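Long-range contacts in 11R-lipoxygenase (PDB 3VF1), which probably catalyses the calcium-regulated insertion of molecular oxygen into polyunsaturated fatty acids at a non-heme iron centre: residues H392-H397 with K463-V468; G264-V269 with Q385-I390; D438-G443 with G456-M461; S467-S472 with D544-K549; M399-A404 with G427-N432. All coordinates share one frame; numbering follows the deposited sequence.

Contact 1 of 5, residues H392-H397 with K463-V468; sequences HLLRCH and KHYRSV. With FE2 (Fe (II) ion), chain E.
His464, on helix 456-465, meets two consecutive residues of helix 369-410, Leu394 and Arg395. Its NE2 accepts a hydrogen bond from Arg395 NH1 at 3.2 Å, somewhat bent, with an N-H...N angle of 144°. The donor lies close to the imidazole plane, but the ring nitrogen is tilted out of the guanidinium plane, and the two flat groups stand almost perpendicular, 85° apart. A bend at chi3 (63°) brings the arginine head round, and His464 NE2 also lies 3.6 Å from Arg395 CD, part of the aliphatic shaft. The hydroxyl of Ser472 is the stronger partner of this guanidinium and takes NH2, so two of its nitrogens are tied to different groups and its rotation is restrained. Leu394 comes obliquely to the imidazole, its CD2 standing 3.5 Å from His464 CD2.

Leu394 and Arg395 project from the side of the long helix remote from the metal. A wider pi-type turn over 392-397, in the lipoxygenase core helix, swings His392 and His397 to the same side, where their NE2 atoms bind iron(II) at 2.3 and 2.2 Å. His575, Asn579, the terminal carboxylate of Ile698 and a water complete the coordination.

Tyr465 follows, touching Leu394 CD2 with its CB at 4.4 Å, while its hydroxyl bonds to the carbonyl of Pro540. A type I turn from Tyr465 then delivers Val468, which sets CG2 anti to its own backbone N and 3.4 Å from Arg395 NH1, at the guanidinium edge.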
# COMPACT_ATOMS: atom_id res chain seq x y z
N HIS A 392 0.44 -8.01 -2.56
CA HIS A 392 0.74 -7.05 -1.51
C HIS A 392 2.08 -6.35 -1.71
O HIS A 392 2.13 -5.17 -2.02
CB HIS A 392 0.71 -7.72 -0.14
CG HIS A 392 1.03 -6.80 1.00
ND1 HIS A 392 1.95 -7.11 1.98
CD2 HIS A 392 0.56 -5.56 1.30
CE1 HIS A 392 2.03 -6.11 2.84
NE2 HIS A 392 1.20 -5.16 2.45
N LEU A 393 3.18 -7.08 -1.52
CA LEU A 393 4.50 -6.47 -1.55
C LEU A 393 4.85 -5.84 -2.90
O LEU A 393 5.14 -4.65 -2.97
CB LEU A 393 5.57 -7.49 -1.14
CG LEU A 393 5.53 -7.88 0.34
CD1 LEU A 393 6.55 -8.97 0.65
CD2 LEU A 393 5.76 -6.67 1.23
N LEU A 394 4.81 -6.63 -3.97
CA LEU A 394 5.19 -6.11 -5.28
C LEU A 394 4.23 -5.04 -5.79
O LEU A 394 4.62 -3.90 -6.02
CB LEU A 394 5.27 -7.24 -6.31
CG LEU A 394 5.55 -6.76 -7.74
CD1 LEU A 394 6.88 -6.01 -7.80
CD2 LEU A 394 5.54 -7.91 -8.72
N ARG A 395 2.96 -5.41 -5.96
CA ARG A 395 2.01 -4.57 -6.67
C ARG A 395 1.54 -3.35 -5.88
O ARG A 395 0.90 -2.46 -6.45
CB ARG A 395 0.82 -5.41 -7.15
CG ARG A 395 1.16 -6.35 -8.29
CD ARG A 395 -0.07 -7.08 -8.81
NE ARG A 395 -1.06 -6.17 -9.38
CZ ARG A 395 -1.01 -5.67 -10.61
NH1 ARG A 395 0.01 -5.96 -11.42
NH2 ARG A 395 -1.96 -4.85 -11.03
N CYS A 396 1.84 -3.30 -4.59
CA CYS A 396 1.52 -2.12 -3.79
C CYS A 396 2.79 -1.43 -3.30
O CYS A 396 3.08 -0.30 -3.70
CB CYS A 396 0.64 -2.48 -2.58
SG CYS A 396 -1.06 -2.93 -2.99
N HIS A 397 3.55 -2.11 -2.45
CA HIS A 397 4.74 -1.50 -1.84
C HIS A 397 5.78 -1.10 -2.89
O HIS A 397 6.13 0.07 -3.00
CB HIS A 397 5.35 -2.45 -0.81
CG HIS A 397 4.61 -2.49 0.49
ND1 HIS A 397 5.15 -2.01 1.66
CD2 HIS A 397 3.38 -2.96 0.80
CE1 HIS A 397 4.28 -2.17 2.64
NE2 HIS A 397 3.20 -2.75 2.15
N LYS A 463 9.24 -12.64 -11.40
CA LYS A 463 8.54 -13.32 -12.48
C LYS A 463 7.29 -12.55 -12.90
O LYS A 463 6.96 -12.48 -14.08
CB LYS A 463 8.17 -14.74 -12.07
CG LYS A 463 7.64 -15.59 -13.22
CD LYS A 463 7.44 -17.04 -12.80
CE LYS A 463 6.96 -17.89 -13.97
NZ LYS A 463 6.69 -19.29 -13.57
N HIS A 464 6.60 -11.96 -11.92
CA HIS A 464 5.42 -11.16 -12.22
C HIS A 464 5.80 -9.83 -12.84
O HIS A 464 5.13 -9.35 -13.75
CB HIS A 464 4.59 -10.92 -10.95
CG HIS A 464 3.34 -10.13 -11.20
ND1 HIS A 464 2.16 -10.72 -11.62
CD2 HIS A 464 3.08 -8.81 -11.11
CE1 HIS A 464 1.24 -9.79 -11.77
NE2 HIS A 464 1.77 -8.62 -11.46
N TYR A 465 6.88 -9.23 -12.34
CA TYR A 465 7.31 -7.92 -12.82
C TYR A 465 7.69 -7.97 -14.29
O TYR A 465 7.35 -7.08 -15.06
CB TYR A 465 8.49 -7.40 -11.99
CG TYR A 465 8.92 -6.01 -12.39
CD1 TYR A 465 8.23 -4.89 -11.93
CD2 TYR A 465 10.01 -5.81 -13.22
CE1 TYR A 465 8.62 -3.62 -12.30
CE2 TYR A 465 10.41 -4.54 -13.59
CZ TYR A 465 9.71 -3.45 -13.12
OH TYR A 465 10.09 -2.18 -13.49
N ARG A 466 8.41 -9.02 -14.68
CA ARG A 466 8.84 -9.17 -16.07
C ARG A 466 7.69 -9.01 -17.06
O ARG A 466 7.91 -8.62 -18.21
CB ARG A 466 9.51 -10.53 -16.29
CG ARG A 466 10.96 -10.58 -15.83
CD ARG A 466 11.69 -11.77 -16.43
NE ARG A 466 11.22 -13.05 -15.91
CZ ARG A 466 11.66 -13.60 -14.78
NH1 ARG A 466 12.58 -13.00 -14.04
NH2 ARG A 466 11.17 -14.78 -14.39
N SER A 467 6.47 -9.31 -16.63
CA SER A 467 5.32 -9.28 -17.52
C SER A 467 4.30 -8.19 -17.18
O SER A 467 3.32 -8.01 -17.89
CB SER A 467 4.61 -10.64 -17.49
OG SER A 467 5.44 -11.66 -18.02
N VAL A 468 4.54 -7.46 -16.10
CA VAL A 468 3.56 -6.47 -15.64
C VAL A 468 3.60 -5.19 -16.46
O VAL A 468 4.66 -4.74 -16.89
CB VAL A 468 3.77 -6.11 -14.15
CG1 VAL A 468 4.98 -5.19 -13.98
CG2 VAL A 468 2.53 -5.44 -13.59
FE FE2 E . 1.63 -3.21 3.56
O HOH W 1 2.15 -4.35 5.55

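Contact 2 of 5, residues G264-V269 with Q385-I390; sequences GSNPEV and QYHQMI
The loop joining helix 254-263 to strand 271-272 lies against the lipoxygenase core helix 369-410 just ahead of its first iron ligand, with Ser265, Asn266, Glu268 and Val269 packed on Tyr386 and His387. Val269 CG2 sits over one face of the Tyr386 ring in a CH-pi contact, 3.9 Å from the centroid and 13° off the ring normal, and Ile390 CD1 covers the opposite face. Asn266 swings CG anti to its backbone N (chi1 -178°), which lays its amide within 18° of the tyrosine ring plane and brings ND2 to 3.6 Å from Tyr386 CD1. The Thr391 hydroxyl lies within hydrogen-bonding distance of both Asn266 OD1 and Glu268 OE1.

Where the loop passes His387, the helix widens into a pi-type turn at 387-390, and the carbonyl of His387 probably receives the backbone N of the iron ligand His392. Asn266 CB rests 3.7 Å from His387 CB, and Ser265 CB approaches His387 NE2 at 3.5 Å. That NE2 is hydrogen-bonded to the carbonyl of Val578, next in sequence to the iron ligand Asn579, so the imidazole connects two helices of the metal site. Replacing His387 by an alanine would probably leave the Val578 carbonyl without this partner and open a gap beside Ser265 CB.

Beyond the ring, a water lying in the plane of Tyr386 donates to Glu268 OE1 at 2.8 Å and is 2.6 Å from Tyr386 OH. Glu268 OE2 makes a long, weak ion pair with Arg395.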
# COMPACT_ATOMS: atom_id res chain seq x y z
N GLY A 264 -11.75 -11.74 0.29
CA GLY A 264 -10.69 -12.01 1.24
C GLY A 264 -9.64 -10.92 1.17
O GLY A 264 -9.96 -9.74 1.29
N SER A 265 -8.38 -11.31 0.98
CA SER A 265 -7.29 -10.36 0.89
C SER A 265 -6.65 -10.35 -0.50
O SER A 265 -5.71 -9.58 -0.75
CB SER A 265 -6.23 -10.67 1.94
OG SER A 265 -6.76 -10.53 3.25
N ASN A 266 -7.14 -11.19 -1.40
CA ASN A 266 -6.55 -11.31 -2.73
C ASN A 266 -7.59 -11.59 -3.81
O ASN A 266 -7.81 -12.74 -4.19
CB ASN A 266 -5.51 -12.43 -2.73
CG ASN A 266 -4.81 -12.57 -4.06
OD1 ASN A 266 -4.85 -11.67 -4.90
ND2 ASN A 266 -4.17 -13.72 -4.28
N PRO A 267 -8.24 -10.53 -4.31
CA PRO A 267 -9.27 -10.62 -5.35
C PRO A 267 -8.72 -10.38 -6.75
O PRO A 267 -9.45 -9.88 -7.61
CB PRO A 267 -10.23 -9.50 -4.96
CG PRO A 267 -9.32 -8.44 -4.41
CD PRO A 267 -8.15 -9.16 -3.77
N GLU A 268 -7.46 -10.73 -6.99
CA GLU A 268 -6.79 -10.40 -8.24
C GLU A 268 -6.66 -11.56 -9.22
O GLU A 268 -6.19 -11.38 -10.34
CB GLU A 268 -5.39 -9.85 -7.95
CG GLU A 268 -5.37 -8.44 -7.39
CD GLU A 268 -3.97 -7.84 -7.41
OE1 GLU A 268 -2.99 -8.61 -7.39
OE2 GLU A 268 -3.86 -6.59 -7.47
N VAL A 269 -7.07 -12.76 -8.81
CA VAL A 269 -6.77 -13.96 -9.59
C VAL A 269 -7.96 -14.52 -10.36
O VAL A 269 -7.86 -14.81 -11.55
CB VAL A 269 -6.18 -15.06 -8.70
CG1 VAL A 269 -5.80 -16.27 -9.54
CG2 VAL A 269 -4.96 -14.54 -7.95
N GLN A 385 0.80 -17.58 -1.36
CA GLN A 385 2.09 -17.24 -1.95
C GLN A 385 1.90 -16.04 -2.86
O GLN A 385 2.65 -15.07 -2.81
CB GLN A 385 2.66 -18.41 -2.77
CG GLN A 385 2.57 -19.78 -2.11
CD GLN A 385 3.21 -19.83 -0.74
OE1 GLN A 385 4.41 -19.63 -0.60
NE2 GLN A 385 2.40 -20.08 0.29
N TYR A 386 0.87 -16.12 -3.70
CA TYR A 386 0.55 -15.08 -4.66
C TYR A 386 0.22 -13.77 -3.95
O TYR A 386 0.72 -12.71 -4.31
CB TYR A 386 -0.63 -15.51 -5.53
CG TYR A 386 -0.87 -14.64 -6.74
CD1 TYR A 386 -1.42 -13.38 -6.62
CD2 TYR A 386 -0.56 -15.10 -8.02
CE1 TYR A 386 -1.65 -12.58 -7.73
CE2 TYR A 386 -0.78 -14.32 -9.13
CZ TYR A 386 -1.33 -13.06 -8.98
OH TYR A 386 -1.55 -12.27 -10.09
N HIS A 387 -0.62 -13.84 -2.92
CA HIS A 387 -1.08 -12.64 -2.23
C HIS A 387 0.05 -11.89 -1.55
O HIS A 387 0.18 -10.68 -1.69
CB HIS A 387 -2.15 -12.98 -1.19
CG HIS A 387 -2.42 -11.87 -0.24
ND1 HIS A 387 -2.00 -11.89 1.08
CD2 HIS A 387 -3.05 -10.68 -0.41
CE1 HIS A 387 -2.38 -10.78 1.68
NE2 HIS A 387 -3.02 -10.03 0.80
N GLN A 388 0.87 -12.61 -0.79
CA GLN A 388 1.92 -11.99 0.00
C GLN A 388 2.98 -11.30 -0.87
O GLN A 388 3.33 -10.15 -0.63
CB GLN A 388 2.60 -13.02 0.90
CG GLN A 388 1.72 -13.52 2.04
CD GLN A 388 1.37 -12.42 3.02
OE1 GLN A 388 2.08 -11.43 3.15
NE2 GLN A 388 0.25 -12.60 3.72
N MET A 389 3.47 -12.01 -1.87
CA MET A 389 4.60 -11.53 -2.66
C MET A 389 4.17 -10.64 -3.83
O MET A 389 4.82 -9.63 -4.12
CB MET A 389 5.43 -12.70 -3.18
CG MET A 389 5.92 -13.64 -2.08
SD MET A 389 6.62 -12.75 -0.67
CE MET A 389 7.85 -11.72 -1.48
N ILE A 390 3.09 -11.00 -4.51
CA ILE A 390 2.68 -10.28 -5.71
C ILE A 390 1.61 -9.23 -5.43
O ILE A 390 1.80 -8.05 -5.73
CB ILE A 390 2.16 -11.25 -6.80
CG1 ILE A 390 3.32 -12.10 -7.33
CG2 ILE A 390 1.51 -10.48 -7.94
CD1 ILE A 390 2.92 -13.13 -8.37
O HOH W 2 -2.18 -9.81 -9.82

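Contact 3 of 5, residues D438-G443 with G456-M461; sequences DLIPTG and GQVTLM
A chi1 of 69°, which sets CG between the backbone N and the carbonyl carbon, and a bend at chi2 (-89°) turn the amide of Gln457 toward the carbonyl of Ile440. The residue stands in the first turn of helix 456-465, and the contact fastens the loop after helix 428-438 to the start of that helix within the lipoxygenase domain. NE2 of Gln457 donates to Ile440 O at 3.0 Å with an N-H...O angle of 147°; the donor is tilted out of the carbonyl plane, and the oxygen likewise out of the amide plane. The same NE2 bonds to Asp447 OD1, and OE1 turns back to the backbone N of Gly455, so both ends of the amide are engaged and its flip is fixed. A leucine in its place would probably leave the Ile440 carbonyl, Asp447 OD1 and the Gly455 N-H without this partner.

Beside this hydrogen bond lies an apolar cluster. Ile440 crosses Val458 at about a right angle and meets Met461 more obliquely, the latter chain bent at chi3. Ile440 CG2 is the shared point of touch, 3.6 Å from Val458 CG2 and 3.6 Å from Met461 CE.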
# COMPACT_ATOMS: atom_id res chain seq x y z
N ASP A 438 14.12 -6.94 6.31
CA ASP A 438 13.47 -7.76 7.33
C ASP A 438 12.23 -8.53 6.84
O ASP A 438 11.67 -9.33 7.59
CB ASP A 438 13.08 -6.89 8.53
CG ASP A 438 14.29 -6.36 9.28
OD1 ASP A 438 15.40 -6.34 8.70
OD2 ASP A 438 14.13 -5.97 10.46
N LEU A 439 11.82 -8.30 5.60
CA LEU A 439 10.64 -8.98 5.06
C LEU A 439 10.99 -9.86 3.87
O LEU A 439 10.73 -11.06 3.88
CB LEU A 439 9.59 -7.96 4.63
CG LEU A 439 8.84 -7.21 5.74
CD1 LEU A 439 7.92 -6.16 5.12
CD2 LEU A 439 8.04 -8.18 6.60
N ILE A 440 11.59 -9.25 2.86
CA ILE A 440 11.79 -9.89 1.57
C ILE A 440 12.98 -10.85 1.54
O ILE A 440 12.88 -11.95 0.99
CB ILE A 440 11.96 -8.84 0.46
CG1 ILE A 440 10.76 -7.90 0.44
CG2 ILE A 440 12.14 -9.51 -0.89
CD1 ILE A 440 10.89 -6.74 -0.52
N PRO A 441 14.12 -10.45 2.12
CA PRO A 441 15.33 -11.27 1.96
C PRO A 441 15.25 -12.58 2.75
O PRO A 441 14.31 -12.79 3.51
CB PRO A 441 16.43 -10.38 2.53
CG PRO A 441 15.74 -9.55 3.55
CD PRO A 441 14.35 -9.31 3.03
N THR A 442 16.23 -13.45 2.55
CA THR A 442 16.32 -14.68 3.32
C THR A 442 16.59 -14.35 4.78
O THR A 442 17.46 -13.53 5.08
CB THR A 442 17.43 -15.61 2.78
OG1 THR A 442 18.67 -14.89 2.72
CG2 THR A 442 17.07 -16.13 1.40
N GLY A 443 15.85 -14.98 5.68
CA GLY A 443 15.92 -14.66 7.09
C GLY A 443 14.82 -13.71 7.50
O GLY A 443 14.60 -13.47 8.69
N GLY A 456 12.73 -18.25 -3.14
CA GLY A 456 11.69 -18.23 -4.15
C GLY A 456 10.76 -17.03 -4.05
O GLY A 456 10.15 -16.64 -5.05
N GLN A 457 10.64 -16.46 -2.86
CA GLN A 457 9.72 -15.34 -2.66
C GLN A 457 10.11 -14.14 -3.52
O GLN A 457 9.24 -13.41 -4.00
CB GLN A 457 9.64 -14.94 -1.18
CG GLN A 457 10.90 -14.29 -0.60
CD GLN A 457 11.88 -15.31 -0.05
OE1 GLN A 457 11.94 -16.44 -0.51
NE2 GLN A 457 12.64 -14.90 0.96
N VAL A 458 11.41 -13.94 -3.71
CA VAL A 458 11.89 -12.84 -4.54
C VAL A 458 11.73 -13.20 -6.01
O VAL A 458 11.37 -12.35 -6.83
CB VAL A 458 13.37 -12.53 -4.26
CG1 VAL A 458 13.85 -11.42 -5.19
CG2 VAL A 458 13.58 -12.13 -2.81
N THR A 459 11.99 -14.46 -6.33
CA THR A 459 11.89 -14.93 -7.71
C THR A 459 10.45 -14.83 -8.22
O THR A 459 10.23 -14.58 -9.40
CB THR A 459 12.36 -16.40 -7.82
OG1 THR A 459 13.70 -16.51 -7.33
CG2 THR A 459 12.31 -16.87 -9.27
N LEU A 460 9.48 -15.01 -7.32
CA LEU A 460 8.08 -14.92 -7.69
C LEU A 460 7.72 -13.48 -8.07
O LEU A 460 6.96 -13.25 -9.01
CB LEU A 460 7.18 -15.39 -6.55
CG LEU A 460 5.67 -15.32 -6.81
CD1 LEU A 460 5.30 -16.09 -8.06
CD2 LEU A 460 4.91 -15.83 -5.60
N MET A 461 8.26 -12.52 -7.32
CA MET A 461 8.04 -11.12 -7.62
C MET A 461 8.66 -10.75 -8.96
O MET A 461 8.03 -10.09 -9.79
CB MET A 461 8.64 -10.24 -6.52
CG MET A 461 7.93 -10.36 -5.18
SD MET A 461 8.31 -8.99 -4.08
CE MET A 461 10.07 -9.21 -3.84

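Contact 4 of 5, residues S467-S472 with D544-K549; sequences SVTFDS and DGTDKK
An ST turn at Thr469, within the loop after helix 456-465, leads into the 3-10 segment from Phe470, and the chain around it runs beside residues 546-549, their end-to-end directions only 16° apart. At the nearest point the CA atoms of Thr469 and Lys548 are 4.1 Å from each other. Phe470 N donates to Lys548 O at 3.0 Å, and the same oxygen lies in the plane of the Phe470 ring at its edge, so one carbonyl meets both the backbone and the side chain of the phenylalanine. Thr469 OG1 accepts from Asp471 N at 3.2 Å, closing the turn, and its CG2 rests 3.5 Å from Asp547 O.

The second loop leads into helix 557-579, which supplies iron ligands, though the contact itself is remote from the metal. Bends at chi2 (-93°) and chi4 turn the buried ammonium of Lys548 back toward the carbonyls of Val468 and Thr546. NZ donates to Val468 O at 3.1 Å, in the carbonyl plane, and to Thr546 O at 2.9 Å. The carbonyls of Tyr465 and Ala541 and a cation-pi contact with the Tyr465 ring add to this, and together they probably offset the cost of burying the charge. Val468 CG1 lies against the lysine chain near CD and CE, crossing it at about a right angle.

Nearer the surface, Lys549 lays its aliphatic chain by Asp471, but Lys549 NZ remains 4.4 Å from Asp471 OD2, beyond a salt bridge. At the other end a water joins Ser467 OG to Thr546 OG1 and, weakly, to Asp544 OD2.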
# COMPACT_ATOMS: atom_id res chain seq x y z
N SER A 467 6.47 -9.31 -16.63
CA SER A 467 5.32 -9.28 -17.52
C SER A 467 4.30 -8.19 -17.18
O SER A 467 3.32 -8.01 -17.89
CB SER A 467 4.61 -10.64 -17.49
OG SER A 467 5.44 -11.66 -18.02
N VAL A 468 4.54 -7.46 -16.10
CA VAL A 468 3.56 -6.47 -15.64
C VAL A 468 3.60 -5.19 -16.46
O VAL A 468 4.66 -4.74 -16.89
CB VAL A 468 3.77 -6.11 -14.15
CG1 VAL A 468 4.98 -5.19 -13.98
CG2 VAL A 468 2.53 -5.44 -13.59
N THR A 469 2.42 -4.62 -16.69
CA THR A 469 2.31 -3.28 -17.26
C THR A 469 1.27 -2.52 -16.45
O THR A 469 0.57 -3.10 -15.62
CB THR A 469 1.88 -3.31 -18.74
OG1 THR A 469 0.46 -3.48 -18.83
CG2 THR A 469 2.58 -4.43 -19.49
N PHE A 470 1.16 -1.22 -16.70
CA PHE A 470 0.23 -0.38 -15.95
C PHE A 470 -1.22 -0.56 -16.41
O PHE A 470 -2.14 -0.00 -15.80
CB PHE A 470 0.64 1.09 -16.01
CG PHE A 470 1.48 1.53 -14.85
CD1 PHE A 470 2.85 1.30 -14.83
CD2 PHE A 470 0.90 2.17 -13.77
CE1 PHE A 470 3.62 1.70 -13.76
CE2 PHE A 470 1.67 2.57 -12.69
CZ PHE A 470 3.03 2.34 -12.68
N ASP A 471 -1.43 -1.32 -17.47
CA ASP A 471 -2.78 -1.65 -17.91
C ASP A 471 -3.50 -2.45 -16.82
O ASP A 471 -4.71 -2.35 -16.66
CB ASP A 471 -2.77 -2.45 -19.21
CG ASP A 471 -2.35 -1.61 -20.40
OD1 ASP A 471 -2.30 -0.37 -20.28
OD2 ASP A 471 -2.07 -2.20 -21.47
N SER A 472 -2.73 -3.24 -16.07
CA SER A 472 -3.29 -4.06 -15.01
C SER A 472 -3.64 -3.22 -13.78
O SER A 472 -4.19 -3.73 -12.81
CB SER A 472 -2.32 -5.17 -14.62
OG SER A 472 -1.13 -4.65 -14.04
N ASP A 544 12.72 -9.46 -19.98
CA ASP A 544 11.93 -9.93 -21.11
C ASP A 544 11.67 -8.79 -22.10
O ASP A 544 11.10 -9.01 -23.17
CB ASP A 544 10.60 -10.52 -20.64
CG ASP A 544 10.74 -11.94 -20.13
OD1 ASP A 544 11.72 -12.62 -20.50
OD2 ASP A 544 9.86 -12.39 -19.35
N GLY A 545 12.08 -7.59 -21.73
CA GLY A 545 11.91 -6.43 -22.59
C GLY A 545 10.47 -5.94 -22.64
O GLY A 545 10.10 -5.18 -23.53
N THR A 546 9.67 -6.37 -21.67
CA THR A 546 8.26 -5.99 -21.63
C THR A 546 8.09 -4.57 -21.12
O THR A 546 8.24 -4.31 -19.92
CB THR A 546 7.45 -6.95 -20.74
OG1 THR A 546 7.63 -8.30 -21.17
CG2 THR A 546 5.97 -6.59 -20.79
N ASP A 547 7.77 -3.66 -22.02
CA ASP A 547 7.53 -2.27 -21.66
C ASP A 547 6.38 -2.17 -20.66
O ASP A 547 5.35 -2.83 -20.82
CB ASP A 547 7.22 -1.44 -22.92
CG ASP A 547 6.81 -0.02 -22.60
OD1 ASP A 547 7.68 0.76 -22.14
OD2 ASP A 547 5.63 0.32 -22.81
N LYS A 548 6.57 -1.35 -19.63
CA LYS A 548 5.61 -1.25 -18.53
C LYS A 548 4.48 -0.27 -18.85
O LYS A 548 3.58 -0.07 -18.03
CB LYS A 548 6.34 -0.81 -17.26
CG LYS A 548 7.49 -1.73 -16.88
CD LYS A 548 7.05 -2.81 -15.91
CE LYS A 548 7.98 -4.02 -15.96
NZ LYS A 548 7.73 -4.87 -17.15
N LYS A 549 4.54 0.34 -20.03
CA LYS A 549 3.50 1.27 -20.48
C LYS A 549 3.37 2.49 -19.58
O LYS A 549 2.28 3.02 -19.38
CB LYS A 549 2.16 0.55 -20.62
CG LYS A 549 2.15 -0.50 -21.71
CD LYS A 549 0.75 -1.03 -21.96
CE LYS A 549 0.75 -2.09 -23.05
NZ LYS A 549 1.25 -1.56 -24.36
O HOH W 3 6.89 -11.28 -20.29

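Contact 5 of 5, residues M399-A404 with G427-N432; sequences MMEPTA and GIMAIN
Helices 399-404 and 428-432 cross at -133°, their axes 9.8 Å apart at closest approach, and Gly427 occupies the N-cap position of the second. Both belong to the helical core of the lipoxygenase domain, and the first is kinked, the backbone N of Pro402 and of Thr403 lacking the bond to the turn before. At this kink Met400 O accepts from both Thr403 N and Thr403 OG1, the latter at 2.8 Å.

The polar link across the helices is made by Glu401 and Asn432. Glu401 sets CG anti to its backbone N (chi1 -173°) and runs on extended, and its OE1 accepts from Asn432 ND2 at 2.8 Å in a nearly straight bond. The oxygen lies in the asparagine amide plane, yet the donor arrives from above the carboxylate plane. ND2 also donates to the backbone carbonyl of His397, placing Asn432 in the second shell of the iron. Glu401 OE2 is taken by a salt bridge to Arg436 and by Val181 N, which probably keeps the buried carboxylate ionised.

Ile428 makes the apolar part of the contact: its CD1 lies 3.5 Å from Met400 CB, and its CG2 touches Ala404 CB at 3.6 Å. Met429 CE reaches that same Ala404 CB at 4.4 Å.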
# COMPACT_ATOMS: atom_id res chain seq x y z
N MET A 399 5.86 -1.29 -6.34
CA MET A 399 5.44 -0.62 -7.57
C MET A 399 5.11 0.86 -7.35
O MET A 399 5.12 1.65 -8.29
CB MET A 399 4.24 -1.34 -8.19
CG MET A 399 4.61 -2.60 -8.96
SD MET A 399 5.52 -2.27 -10.49
CE MET A 399 4.24 -1.54 -11.51
N MET A 400 4.82 1.23 -6.11
CA MET A 400 4.45 2.61 -5.80
C MET A 400 5.63 3.45 -5.32
O MET A 400 5.58 4.68 -5.36
CB MET A 400 3.34 2.65 -4.75
CG MET A 400 1.97 2.22 -5.26
SD MET A 400 1.39 3.21 -6.65
CE MET A 400 1.73 2.12 -8.02
N GLU A 401 6.70 2.80 -4.87
CA GLU A 401 7.84 3.52 -4.31
C GLU A 401 8.47 4.50 -5.31
O GLU A 401 8.82 5.62 -4.94
CB GLU A 401 8.90 2.55 -3.79
CG GLU A 401 10.04 3.23 -3.05
CD GLU A 401 11.10 2.25 -2.58
OE1 GLU A 401 10.84 1.03 -2.61
OE2 GLU A 401 12.19 2.71 -2.18
N PRO A 402 8.61 4.08 -6.57
CA PRO A 402 9.24 4.93 -7.59
C PRO A 402 8.60 6.32 -7.70
O PRO A 402 9.30 7.28 -8.00
CB PRO A 402 9.02 4.15 -8.88
CG PRO A 402 8.95 2.73 -8.45
CD PRO A 402 8.27 2.75 -7.11
N THR A 403 7.30 6.42 -7.45
CA THR A 403 6.61 7.70 -7.57
C THR A 403 7.02 8.63 -6.44
O THR A 403 7.05 9.85 -6.61
CB THR A 403 5.07 7.55 -7.56
OG1 THR A 403 4.63 7.13 -6.26
CG2 THR A 403 4.62 6.54 -8.61
N ALA A 404 7.35 8.06 -5.28
CA ALA A 404 7.81 8.85 -4.15
C ALA A 404 9.21 9.38 -4.43
O ALA A 404 9.50 10.55 -4.19
CB ALA A 404 7.81 8.01 -2.88
N GLY A 427 5.69 7.79 3.89
CA GLY A 427 6.08 6.62 4.65
C GLY A 427 6.45 5.40 3.83
O GLY A 427 6.93 4.40 4.39
N ILE A 428 6.26 5.45 2.52
CA ILE A 428 6.49 4.28 1.68
C ILE A 428 7.98 3.95 1.56
O ILE A 428 8.35 2.78 1.51
CB ILE A 428 5.89 4.45 0.27
CG1 ILE A 428 5.86 3.11 -0.46
CG2 ILE A 428 6.66 5.49 -0.53
CD1 ILE A 428 5.10 3.12 -1.76
N MET A 429 8.83 4.97 1.52
CA MET A 429 10.27 4.74 1.42
C MET A 429 10.82 4.10 2.69
O MET A 429 11.64 3.19 2.64
CB MET A 429 11.01 6.05 1.13
CG MET A 429 11.03 6.42 -0.34
SD MET A 429 11.91 7.96 -0.69
CE MET A 429 10.83 9.16 0.08
N ALA A 430 10.35 4.58 3.84
CA ALA A 430 10.79 4.04 5.12
C ALA A 430 10.45 2.55 5.24
O ALA A 430 11.33 1.73 5.52
CB ALA A 430 10.15 4.81 6.27
N ILE A 431 9.19 2.20 5.02
CA ILE A 431 8.73 0.82 5.20
C ILE A 431 9.38 -0.14 4.20
O ILE A 431 9.67 -1.28 4.54
CB ILE A 431 7.19 0.70 5.10
CG1 ILE A 431 6.74 -0.71 5.49
CG2 ILE A 431 6.71 1.03 3.70
CD1 ILE A 431 7.17 -1.14 6.88
N ASN A 432 9.59 0.32 2.98
CA ASN A 432 10.20 -0.52 1.95
C ASN A 432 11.68 -0.77 2.21
O ASN A 432 12.20 -1.84 1.88
CB ASN A 432 10.02 0.10 0.56
CG ASN A 432 8.64 -0.13 -0.00
OD1 ASN A 432 7.73 -0.55 0.71
ND2 ASN A 432 8.48 0.15 -1.29

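In the fold
Helix 369-410 supplies one side of contacts 1, 2 and 5, and helix 456-465 is common to contacts 1 and 3. Contacts 1 and 5 are the buried ones, the first carrying two iron ligands and the second just behind one; each has one cross-helix hydrogen bond, and they meet through His397 O and Asn432. Contact 2 uses the same helix about two turns before contact 1 and relies on ring packing and a water, with no direct hydrogen bond across. Contact 3 pairs an amide with a backbone carbonyl at the other end of helix 456-465. Contact 4, the most exposed, shares Ser467 and Val468 with contact 1 and is mainly backbone and lysine-to-carbonyl chemistry.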